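Local coordinates for protein enoyl-CoA hydratase (Mycobacterium thermoresistibile, PDB 3T3W) that probably catalyses the hydration of the double bond of 2-enoyl-CoA thioesters in lipid metabolism, as a member of the crotonase-like family, at residues R112-P117 with A231-L236; L135-D140 with H165-E170; A31-N36 with A54-A59; V65-L70 with A212-I217. One frame throughout, in Å; residues are numbered along the deposited sequence. Where two conformers were deposited one is given.

From the N terminus, contact 3 closes first, a short loop that folds helix 46-61 back along strand 30-35. It is complete before the other three begin. Contact 4 opens on strand 67-72, and contact 1 opens after it, at the end of helix 95-115; because contact 4 closes on helix 206-217 and contact 1 only later, on helix 222-239, the two cross. Contact 2, joining 135-140 to 165-170, is nested inside both. Contacts 3 and 4 meet in the six-stranded sheet, where Ala31 and Ile33 pair with Val69. Trp113 links contact 1 to Trp56 of contact 3, and Pro138 of contact 2 packs on Trp113 and Arg114.

Contact 1: residues R112-P117 with A231-L236; sequences RWRNVP and AVNQTL. With EDO (1,2-ethanediol), chain H.
Arg114 and Asn233 meet as two flat groups laid one on the other, the guanidinium and the amide only 3° from parallel. The arginine leaves its helix with CG anti to the backbone N and bends at chi2, which carries the head across to helix 222-239. Beyond CB and CG, Arg114 CD is the first atom to approach residues 231-236, lying 3.8 Å from Asn233 ND2. NE follows above the amide, and Arg114 CZ sits 3.6 Å from Asn233 CG, which is centred over the guanidinium. At the tip the two nitrogens part company. Arg114 NH2 donates to the backbone Asn233 O at 3.1 Å, a bent bond (137° at the hydrogen) with the acceptor 30° out of the guanidinium plane, while Leu236 CB lies at the edge. Arg114 NH1 turns back to Asn115 OD1 at 2.9 Å and also forms a salt bridge with Asp237, so the head is fixed by bonds as well as by the stack. Two waters join Asn233 ND2 to residues 112-117, one at Arg114 O and the other at Asn115 OD1. Asn233 OD1 is taken by Lys177 of the second subunit, with a weak bond from the ethanediol besides. The contact thus ties the end of helix 95-115 to helix 222-239, with Phe241 of helix 241-263 against Arg114 and Leu236, and the second subunit packing on Leu236.

Contact 2: residues L135-D140 with H165-E170; sequences LCWPCD and HGHTWE. With EDO (1,2-ethanediol), chain H.
The Trp137 indole carries two neighbours on one face: Gly166 CA over the six-membered ring, 3.8 Å from its centroid, and Glu170 CG over the five-membered ring, 3.7 Å from that centroid. Both are CH-pi contacts. The far edge of the indole points at the imidazole of His167 in a T-shaped pair, planes at 69°, with Trp137 CH2 over the centre of the histidine ring and 3.5 Å from His167 ND1. Having no side chain, Gly166 can lie this close to the indole; Gly166 N is 3.4 Å from Trp137 CZ3. Trp137 sits in a type I turn from Cys136 to Cys139 at helix 133-136, and its side chain reaches helix 167-171, so in the interior of the crotonase-like fold the contact joins the turn leading into strand 141-145 to the segment around that helix. Glu170 bends at chi2 (-78°), which lays its carboxylate nearly parallel to the indole, 6° apart, with Glu170 CD 3.6 Å from Trp137 CD1. The acid's OE2 pairs with Arg174 of the second subunit, which also binds the backbone carbonyls of Trp137 and Cys139. His167 NE2 is hydrogen-bonded to Asp152, a bond that should limit rotation of the imidazole. Ethanediol O1 donates to Asp140 O at 2.9 Å.

Contact 3: residues A31-N36 with A54-A59; sequences ATITLN and AAWTRA
Ile33 has the largest share of this interface, and it faces the helix with two of its branches. CG1 lies anti to the carbonyl carbon (chi1 -57°) and the chain runs on extended, so CD1 reaches in between Ala55 and Trp56. There Ile33 CD1 is 3.9 Å from both Ala55 C and Trp56 N, lying against the helix backbone itself, and it also stands over the face of the Trp56 indole, 4.2 Å from the centroid of the five-membered ring and only 10° off the ring normal, a CH-pi contact. On the other branch, Ile33 CG2 rests on the methyl Ala55 CB at 3.9 Å. One helical turn further on, Ala59 is the second main participant: Ala59 CB meets Ala31 CB at 3.8 Å, methyl against methyl. Ala31 and Ile33 are two apart on the strand and Ala55 and Ala59 four apart on the helix, so the paired positions repeat along both elements. This is the first half of a beta-alpha-beta crossover, strand 30-35 to helix 46-61 to strand 67-72, and residues 54-59 run almost exactly antiparallel to residues 31-35, at 178°, with axes 9.4 Å apart. With alanines at positions 55 and 59, the helix meets the strand there through single methyl groups. Trp56 starts away from the strand, yet its ring swings round to offer a face to Ile33 CD1. Ile33 is further enclosed by Ile68 and Leu70 of strand 67-72, and by Ile22 of strand 22-27, while Tyr24 of that strand touches Ala59.

Contact 4: residues V65-L70 with A212-I217; sequences VSVIVL and ALAGEI
Val67 and Ala214 mark the closest approach of the two backbones, with CA atoms 6.2 Å apart. Strand 67-70 and helix 212-217 run nearly antiparallel, their N-to-C directions at 167° and their axes 8.7 Å from one another. No hydrogen bond crosses between them; the joint is made of aliphatic groups. Val67 divides its two methyls between different partners. Val67 CG1, anti to the backbone N (chi1 179°), lies 3.9 Å from Ala214 CB, while Val67 CG2 turns to the helix's next turn, 3.7 Å from Ile217 CG2, and also touches the carbonyl oxygen Ala214 O. The side chains of Val67 and Ile217 cross at about a right angle and meet through their CG2 methyls. Two residues further along the strand, Val69 CG2 reaches the same alanine methyl, 3.7 Å from Ala214 CB, and that methyl thus rests against both valines, which sit side by side on the strand. In the crotonase-like fold this places helix 206-217 against one face of the six-stranded sheet: Ile68, which alternates with these valines, points the other way, to Trp56 and Ala59 of helix 46-61. Neighbouring strands share the packing on the helix side, Ile30 and Ile121 both touching Ala214, and Leu213 also resting on Ile121. Beyond the helix comes the second subunit, whose Phe181 packs on Ile217 and whose Thr182 meets Leu213 and Glu216.

Contact 1: residues R112-P117 with A231-L236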
# COMPACT_ATOMS: atom_id res chain seq x y z
N ARG F 112 -1.54 -6.14 -20.56
CA ARG F 112 -2.69 -5.90 -21.38
C ARG F 112 -3.57 -7.15 -21.44
O ARG F 112 -4.80 -7.05 -21.27
CB ARG F 112 -2.27 -5.51 -22.80
CG ARG F 112 -3.48 -5.33 -23.66
CD ARG F 112 -3.24 -4.38 -24.79
NE ARG F 112 -2.17 -4.74 -25.70
CZ ARG F 112 -1.06 -4.03 -25.87
NH1 ARG F 112 -0.18 -4.36 -26.81
NH2 ARG F 112 -0.79 -2.97 -25.10
N TRP F 113 -2.97 -8.33 -21.60
CA TRP F 113 -3.78 -9.56 -21.64
C TRP F 113 -4.47 -9.83 -20.30
O TRP F 113 -5.66 -10.22 -20.25
CB TRP F 113 -2.91 -10.74 -22.00
CG TRP F 113 -2.16 -10.53 -23.29
CD1 TRP F 113 -2.49 -9.70 -24.36
CD2 TRP F 113 -0.88 -11.14 -23.63
NE1 TRP F 113 -1.50 -9.78 -25.35
CE2 TRP F 113 -0.52 -10.64 -24.96
CE3 TRP F 113 -0.03 -12.02 -22.98
CZ2 TRP F 113 0.67 -11.02 -25.58
CZ3 TRP F 113 1.15 -12.40 -23.61
CH2 TRP F 113 1.49 -11.90 -24.90
N ARG F 114 -3.73 -9.62 -19.22
CA ARG F 114 -4.24 -9.73 -17.87
C ARG F 114 -5.53 -8.94 -17.70
O ARG F 114 -6.46 -9.40 -17.00
CB ARG F 114 -3.17 -9.30 -16.86
CG ARG F 114 -3.53 -9.48 -15.39
CD ARG F 114 -4.03 -8.19 -14.76
NE ARG F 114 -4.10 -8.32 -13.30
CZ ARG F 114 -4.48 -7.34 -12.48
NH1 ARG F 114 -4.88 -6.16 -12.98
NH2 ARG F 114 -4.46 -7.56 -11.16
N ASN F 115 -5.58 -7.75 -18.29
CA ASN F 115 -6.68 -6.81 -18.11
C ASN F 115 -7.82 -6.91 -19.12
O ASN F 115 -8.82 -6.17 -19.02
CB ASN F 115 -6.12 -5.38 -18.04
CG ASN F 115 -5.34 -5.14 -16.77
OD1 ASN F 115 -5.84 -5.48 -15.67
ND2 ASN F 115 -4.14 -4.55 -16.88
N VAL F 116 -7.71 -7.81 -20.11
CA VAL F 116 -8.81 -7.95 -21.05
C VAL F 116 -10.09 -8.29 -20.28
O VAL F 116 -10.06 -9.19 -19.44
CB VAL F 116 -8.49 -9.00 -22.15
CG1 VAL F 116 -9.75 -9.43 -22.92
CG2 VAL F 116 -7.41 -8.48 -23.09
N PRO F 117 -11.21 -7.58 -20.52
CA PRO F 117 -12.37 -7.68 -19.63
C PRO F 117 -13.32 -8.83 -19.95
O PRO F 117 -14.54 -8.64 -19.92
CB PRO F 117 -13.03 -6.32 -19.80
CG PRO F 117 -12.77 -5.99 -21.22
CD PRO F 117 -11.34 -6.42 -21.43
N ALA F 231 -13.43 -7.35 -9.81
CA ALA F 231 -13.39 -7.48 -8.35
C ALA F 231 -12.09 -8.11 -7.87
O ALA F 231 -11.41 -7.62 -6.95
CB ALA F 231 -14.63 -8.28 -7.86
N VAL F 232 -11.72 -9.24 -8.49
CA VAL F 232 -10.50 -9.92 -8.05
C VAL F 232 -9.23 -9.16 -8.45
O VAL F 232 -8.32 -8.97 -7.66
CB VAL F 232 -10.50 -11.36 -8.58
CG1 VAL F 232 -9.16 -12.09 -8.32
CG2 VAL F 232 -11.69 -12.15 -7.96
N ASN F 233 -9.17 -8.73 -9.70
CA ASN F 233 -7.98 -8.06 -10.24
C ASN F 233 -7.74 -6.70 -9.55
O ASN F 233 -6.58 -6.34 -9.30
CB ASN F 233 -8.03 -7.90 -11.76
CG ASN F 233 -7.63 -9.17 -12.49
OD1 ASN F 233 -7.34 -10.17 -11.86
ND2 ASN F 233 -7.63 -9.14 -13.84
N GLN F 234 -8.79 -5.98 -9.23
CA GLN F 234 -8.67 -4.72 -8.51
C GLN F 234 -8.26 -4.97 -7.05
O GLN F 234 -7.45 -4.21 -6.50
CB GLN F 234 -9.99 -3.90 -8.59
CG GLN F 234 -10.00 -2.68 -7.72
CD GLN F 234 -8.96 -1.62 -8.10
OE1 GLN F 234 -8.22 -1.75 -9.08
NE2 GLN F 234 -8.89 -0.56 -7.30
N THR F 235 -8.77 -6.02 -6.41
CA THR F 235 -8.28 -6.42 -5.10
C THR F 235 -6.74 -6.65 -5.16
O THR F 235 -6.01 -6.13 -4.34
CB THR F 235 -8.99 -7.67 -4.54
OG1 THR F 235 -10.35 -7.33 -4.27
CG2 THR F 235 -8.33 -8.14 -3.23
N LEU F 236 -6.26 -7.37 -6.17
CA LEU F 236 -4.82 -7.60 -6.38
C LEU F 236 -4.05 -6.31 -6.60
O LEU F 236 -2.98 -6.08 -6.00
CB LEU F 236 -4.58 -8.57 -7.54
CG LEU F 236 -4.99 -10.02 -7.32
CD1 LEU F 236 -4.91 -10.85 -8.59
CD2 LEU F 236 -4.19 -10.67 -6.20
C1 EDO H . -4.98 -14.96 -11.90
O1 EDO H . -6.38 -14.99 -11.92
C2 EDO H . -4.49 -13.71 -11.23
O2 EDO H . -4.85 -12.60 -12.08
O HOH W 1 -6.39 -11.62 -15.34
O HOH W 2 -8.24 -6.42 -14.82

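Contact 2: residues L135-D140 with H165-E170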
# COMPACT_ATOMS: atom_id res chain seq x y z
N LEU F 135 2.84 -16.07 -20.72
CA LEU F 135 1.67 -16.35 -21.55
C LEU F 135 0.50 -16.88 -20.71
O LEU F 135 -0.63 -16.52 -21.00
CB LEU F 135 1.99 -17.33 -22.66
CG LEU F 135 3.23 -16.98 -23.53
CD1 LEU F 135 3.34 -17.95 -24.73
CD2 LEU F 135 3.20 -15.51 -24.00
N CYS F 136 0.75 -17.74 -19.72
CA CYS F 136 -0.32 -18.33 -18.95
C CYS F 136 -0.70 -17.50 -17.72
O CYS F 136 -1.89 -17.43 -17.39
CB CYS F 136 -0.03 -19.80 -18.57
SG CYS F 136 1.43 -20.08 -17.58
N TRP F 137 0.26 -16.89 -17.02
CA TRP F 137 -0.12 -16.10 -15.83
C TRP F 137 -1.14 -15.01 -16.08
O TRP F 137 -2.01 -14.81 -15.21
CB TRP F 137 1.10 -15.51 -15.12
CG TRP F 137 1.88 -16.46 -14.26
CD1 TRP F 137 1.46 -17.59 -13.62
CD2 TRP F 137 3.27 -16.27 -13.85
NE1 TRP F 137 2.46 -18.16 -12.87
CE2 TRP F 137 3.58 -17.39 -12.96
CE3 TRP F 137 4.24 -15.33 -14.12
CZ2 TRP F 137 4.82 -17.53 -12.38
CZ3 TRP F 137 5.49 -15.49 -13.54
CH2 TRP F 137 5.76 -16.55 -12.67
N PRO F 138 -1.10 -14.32 -17.23
CA PRO F 138 -2.15 -13.29 -17.50
C PRO F 138 -3.58 -13.84 -17.65
O PRO F 138 -4.54 -13.09 -17.60
CB PRO F 138 -1.67 -12.62 -18.80
CG PRO F 138 -0.16 -12.79 -18.69
CD PRO F 138 0.01 -14.20 -18.19
N CYS F 139 -3.70 -15.14 -17.92
CA CYS F 139 -5.01 -15.76 -17.99
C CYS F 139 -5.62 -15.85 -16.59
O CYS F 139 -4.92 -15.95 -15.58
CB CYS F 139 -4.93 -17.15 -18.64
SG CYS F 139 -4.42 -17.14 -20.39
N ASP F 140 -6.94 -15.80 -16.53
CA ASP F 140 -7.65 -15.87 -15.28
C ASP F 140 -7.52 -17.22 -14.59
O ASP F 140 -7.35 -17.27 -13.38
CB ASP F 140 -9.12 -15.51 -15.47
CG ASP F 140 -9.30 -14.08 -15.93
OD1 ASP F 140 -8.70 -13.18 -15.28
OD2 ASP F 140 -9.97 -13.89 -16.97
N HIS F 165 6.85 -10.49 -12.80
CA HIS F 165 7.04 -11.25 -11.58
C HIS F 165 5.71 -11.68 -10.97
O HIS F 165 5.24 -11.13 -9.98
CB HIS F 165 7.90 -10.48 -10.55
CG HIS F 165 8.30 -11.32 -9.37
ND1 HIS F 165 9.43 -12.08 -9.37
CD2 HIS F 165 7.63 -11.62 -8.19
CE1 HIS F 165 9.48 -12.77 -8.21
NE2 HIS F 165 8.38 -12.50 -7.50
N GLY F 166 5.14 -12.73 -11.54
CA GLY F 166 3.97 -13.40 -10.98
C GLY F 166 4.34 -14.34 -9.83
O GLY F 166 3.48 -14.76 -9.07
N HIS F 167 5.63 -14.70 -9.74
CA HIS F 167 6.06 -15.82 -8.93
C HIS F 167 5.54 -15.72 -7.51
O HIS F 167 4.99 -16.69 -6.95
CB HIS F 167 7.60 -15.94 -8.86
CG HIS F 167 8.30 -15.84 -10.19
ND1 HIS F 167 8.24 -14.71 -10.98
CD2 HIS F 167 9.16 -16.72 -10.84
CE1 HIS F 167 9.00 -14.90 -12.08
NE2 HIS F 167 9.58 -16.13 -11.98
N THR F 168 5.78 -14.59 -6.85
CA THR F 168 5.42 -14.43 -5.46
C THR F 168 3.90 -14.53 -5.24
O THR F 168 3.46 -15.08 -4.24
CB THR F 168 5.96 -13.10 -4.89
OG1 THR F 168 7.39 -13.14 -4.98
CG2 THR F 168 5.60 -12.88 -3.39
N TRP F 169 3.15 -13.91 -6.15
CA TRP F 169 1.69 -13.89 -6.10
C TRP F 169 1.11 -15.26 -6.33
O TRP F 169 0.11 -15.65 -5.70
CB TRP F 169 1.18 -12.96 -7.19
CG TRP F 169 1.66 -11.53 -7.00
CD1 TRP F 169 2.79 -10.97 -7.53
CD2 TRP F 169 1.05 -10.51 -6.17
NE1 TRP F 169 2.93 -9.67 -7.12
CE2 TRP F 169 1.91 -9.34 -6.26
CE3 TRP F 169 -0.09 -10.46 -5.36
CZ2 TRP F 169 1.61 -8.16 -5.62
CZ3 TRP F 169 -0.40 -9.24 -4.72
CH2 TRP F 169 0.44 -8.13 -4.83
N GLU F 170 1.74 -16.02 -7.21
CA GLU F 170 1.21 -17.32 -7.68
C GLU F 170 1.61 -18.50 -6.80
O GLU F 170 0.84 -19.45 -6.61
CB GLU F 170 1.68 -17.55 -9.11
CG GLU F 170 1.12 -16.55 -10.10
CD GLU F 170 -0.31 -16.79 -10.54
OE1 GLU F 170 -0.89 -17.87 -10.23
OE2 GLU F 170 -0.82 -15.91 -11.27
C1 EDO H . -4.98 -14.96 -11.90
O1 EDO H . -6.38 -14.99 -11.92
C2 EDO H . -4.49 -13.71 -11.23
O2 EDO H . -4.85 -12.60 -12.08

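Contact 3: residues A31-N36 with A54-A59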
# COMPACT_ATOMS: atom_id res chain seq x y z
N ALA F 31 -13.26 -17.84 -28.10
CA ALA F 31 -12.11 -17.61 -28.99
C ALA F 31 -11.00 -18.49 -28.51
O ALA F 31 -10.55 -18.35 -27.36
CB ALA F 31 -11.66 -16.15 -28.93
N THR F 32 -10.56 -19.41 -29.37
CA THR F 32 -9.44 -20.26 -29.04
C THR F 32 -8.19 -19.77 -29.78
O THR F 32 -8.17 -19.73 -31.04
CB THR F 32 -9.73 -21.72 -29.40
OG1 THR F 32 -10.95 -22.12 -28.75
CG2 THR F 32 -8.57 -22.60 -28.96
N ILE F 33 -7.19 -19.37 -28.99
CA ILE F 33 -5.93 -18.87 -29.50
C ILE F 33 -4.90 -19.98 -29.28
O ILE F 33 -4.62 -20.37 -28.14
CB ILE F 33 -5.46 -17.61 -28.72
CG1 ILE F 33 -6.52 -16.50 -28.76
CG2 ILE F 33 -4.10 -17.13 -29.21
CD1 ILE F 33 -6.26 -15.27 -27.89
N THR F 34 -4.32 -20.48 -30.37
CA THR F 34 -3.37 -21.56 -30.31
C THR F 34 -1.96 -21.13 -30.71
O THR F 34 -1.76 -20.58 -31.81
CB THR F 34 -3.80 -22.72 -31.24
OG1 THR F 34 -5.03 -23.26 -30.78
CG2 THR F 34 -2.72 -23.83 -31.24
N LEU F 35 -0.99 -21.38 -29.83
CA LEU F 35 0.43 -21.26 -30.15
C LEU F 35 0.80 -22.38 -31.09
O LEU F 35 0.71 -23.54 -30.74
CB LEU F 35 1.29 -21.33 -28.90
CG LEU F 35 0.93 -20.40 -27.72
CD1 LEU F 35 1.93 -20.65 -26.57
CD2 LEU F 35 0.88 -18.95 -28.18
N ASN F 36 1.16 -22.03 -32.33
CA ASN F 36 1.41 -23.02 -33.37
C ASN F 36 2.83 -22.91 -33.91
O ASN F 36 3.06 -22.73 -35.12
CB ASN F 36 0.39 -22.88 -34.50
CG ASN F 36 0.42 -24.04 -35.46
OD1 ASN F 36 0.74 -25.15 -35.08
ND2 ASN F 36 0.16 -23.76 -36.75
N ALA F 54 -2.13 -9.50 -31.14
CA ALA F 54 -3.20 -9.18 -32.07
C ALA F 54 -4.41 -10.09 -31.88
O ALA F 54 -5.55 -9.65 -32.00
CB ALA F 54 -2.69 -9.24 -33.54
N ALA F 55 -4.16 -11.37 -31.60
CA ALA F 55 -5.20 -12.37 -31.36
C ALA F 55 -5.98 -12.03 -30.07
O ALA F 55 -7.22 -12.09 -30.04
CB ALA F 55 -4.56 -13.78 -31.24
N TRP F 56 -5.28 -11.67 -29.00
CA TRP F 56 -5.96 -11.23 -27.78
C TRP F 56 -6.84 -10.03 -28.04
O TRP F 56 -7.97 -9.96 -27.57
CB TRP F 56 -4.94 -10.87 -26.72
CG TRP F 56 -4.45 -12.03 -25.90
CD1 TRP F 56 -3.32 -12.80 -26.10
CD2 TRP F 56 -5.03 -12.50 -24.63
NE1 TRP F 56 -3.18 -13.72 -25.08
CE2 TRP F 56 -4.19 -13.57 -24.16
CE3 TRP F 56 -6.15 -12.15 -23.89
CZ2 TRP F 56 -4.46 -14.26 -22.98
CZ3 TRP F 56 -6.41 -12.82 -22.70
CH2 TRP F 56 -5.60 -13.86 -22.25
N THR F 57 -6.33 -9.08 -28.81
CA THR F 57 -7.11 -7.88 -29.16
C THR F 57 -8.33 -8.24 -29.98
O THR F 57 -9.45 -7.76 -29.72
CB THR F 57 -6.21 -6.86 -29.87
OG1 THR F 57 -5.26 -6.36 -28.94
CG2 THR F 57 -7.08 -5.71 -30.46
N ARG F 58 -8.15 -9.15 -30.93
CA ARG F 58 -9.26 -9.57 -31.79
C ARG F 58 -10.41 -10.16 -30.94
O ARG F 58 -11.61 -9.80 -31.09
CB ARG F 58 -8.75 -10.60 -32.81
CG ARG F 58 -9.64 -10.83 -34.02
CD ARG F 58 -8.82 -11.13 -35.29
NE ARG F 58 -7.98 -12.25 -35.09
CZ ARG F 58 -6.63 -12.31 -35.05
NH1 ARG F 58 -6.09 -13.48 -34.79
NH2 ARG F 58 -5.80 -11.28 -35.31
N ALA F 59 -10.02 -11.02 -29.99
CA ALA F 59 -10.99 -11.66 -29.10
C ALA F 59 -11.66 -10.67 -28.16
O ALA F 59 -12.89 -10.75 -27.89
CB ALA F 59 -10.27 -12.71 -28.28

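Contact 4: residues V65-L70 with A212-I217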
# COMPACT_ATOMS: atom_id res chain seq x y z
N VAL F 65 -17.62 -13.03 -28.74
CA VAL F 65 -16.73 -13.85 -27.89
C VAL F 65 -17.04 -13.50 -26.46
O VAL F 65 -16.97 -12.32 -26.10
CB VAL F 65 -15.25 -13.53 -28.16
CG1 VAL F 65 -14.30 -14.21 -27.14
CG2 VAL F 65 -14.90 -14.00 -29.58
N SER F 66 -17.31 -14.52 -25.64
CA SER F 66 -17.50 -14.34 -24.19
C SER F 66 -16.30 -14.83 -23.36
O SER F 66 -16.04 -14.29 -22.27
CB SER F 66 -18.73 -15.09 -23.67
OG SER F 66 -19.94 -14.52 -24.17
N VAL F 67 -15.57 -15.83 -23.87
CA VAL F 67 -14.43 -16.44 -23.14
C VAL F 67 -13.29 -16.70 -24.12
O VAL F 67 -13.51 -17.08 -25.28
CB VAL F 67 -14.87 -17.79 -22.47
CG1 VAL F 67 -13.74 -18.49 -21.72
CG2 VAL F 67 -16.03 -17.56 -21.49
N ILE F 68 -12.08 -16.55 -23.61
CA ILE F 68 -10.86 -16.77 -24.36
C ILE F 68 -10.17 -17.99 -23.79
O ILE F 68 -9.97 -18.11 -22.56
CB ILE F 68 -9.93 -15.55 -24.26
CG1 ILE F 68 -10.63 -14.32 -24.87
CG2 ILE F 68 -8.55 -15.86 -24.90
CD1 ILE F 68 -10.02 -12.95 -24.59
N VAL F 69 -9.78 -18.89 -24.69
CA VAL F 69 -8.96 -20.03 -24.35
C VAL F 69 -7.59 -19.89 -25.04
O VAL F 69 -7.54 -19.69 -26.25
CB VAL F 69 -9.62 -21.37 -24.76
CG1 VAL F 69 -8.61 -22.55 -24.62
CG2 VAL F 69 -10.89 -21.62 -23.97
N LEU F 70 -6.51 -20.00 -24.25
CA LEU F 70 -5.14 -20.01 -24.78
C LEU F 70 -4.58 -21.43 -24.63
O LEU F 70 -4.56 -21.99 -23.52
CB LEU F 70 -4.25 -19.03 -24.03
CG LEU F 70 -2.76 -19.04 -24.43
CD1 LEU F 70 -2.64 -18.44 -25.85
CD2 LEU F 70 -1.99 -18.25 -23.37
N ALA F 212 -14.86 -27.41 -22.15
CA ALA F 212 -16.10 -27.63 -21.39
C ALA F 212 -16.27 -26.53 -20.32
O ALA F 212 -17.36 -25.99 -20.12
CB ALA F 212 -16.10 -29.02 -20.73
N LEU F 213 -15.17 -26.21 -19.64
CA LEU F 213 -15.17 -25.14 -18.67
C LEU F 213 -15.47 -23.78 -19.33
O LEU F 213 -16.29 -23.01 -18.84
CB LEU F 213 -13.83 -25.12 -17.92
CG LEU F 213 -13.59 -23.96 -16.94
CD1 LEU F 213 -14.65 -24.01 -15.85
CD2 LEU F 213 -12.16 -24.00 -16.38
N ALA F 214 -14.83 -23.50 -20.47
CA ALA F 214 -15.09 -22.27 -21.23
C ALA F 214 -16.56 -22.16 -21.60
O ALA F 214 -17.17 -21.10 -21.46
CB ALA F 214 -14.20 -22.25 -22.49
N GLY F 215 -17.14 -23.27 -22.03
CA GLY F 215 -18.57 -23.32 -22.38
C GLY F 215 -19.50 -23.02 -21.24
O GLY F 215 -20.49 -22.33 -21.43
N GLU F 216 -19.18 -23.54 -20.06
CA GLU F 216 -19.97 -23.29 -18.89
C GLU F 216 -19.93 -21.79 -18.55
O GLU F 216 -20.97 -21.19 -18.29
CB GLU F 216 -19.47 -24.19 -17.77
CG GLU F 216 -19.84 -23.79 -16.36
CD GLU F 216 -19.05 -24.60 -15.36
OE1 GLU F 216 -18.21 -25.39 -15.83
OE2 GLU F 216 -19.29 -24.46 -14.14
N ILE F 217 -18.74 -21.20 -18.59
CA ILE F 217 -18.58 -19.79 -18.28
C ILE F 217 -19.25 -18.89 -19.32
O ILE F 217 -19.80 -17.84 -18.97
CB ILE F 217 -17.09 -19.45 -18.10
CG1 ILE F 217 -16.57 -20.21 -16.90
CG2 ILE F 217 -16.93 -17.93 -17.97
CD1 ILE F 217 -15.05 -20.13 -16.67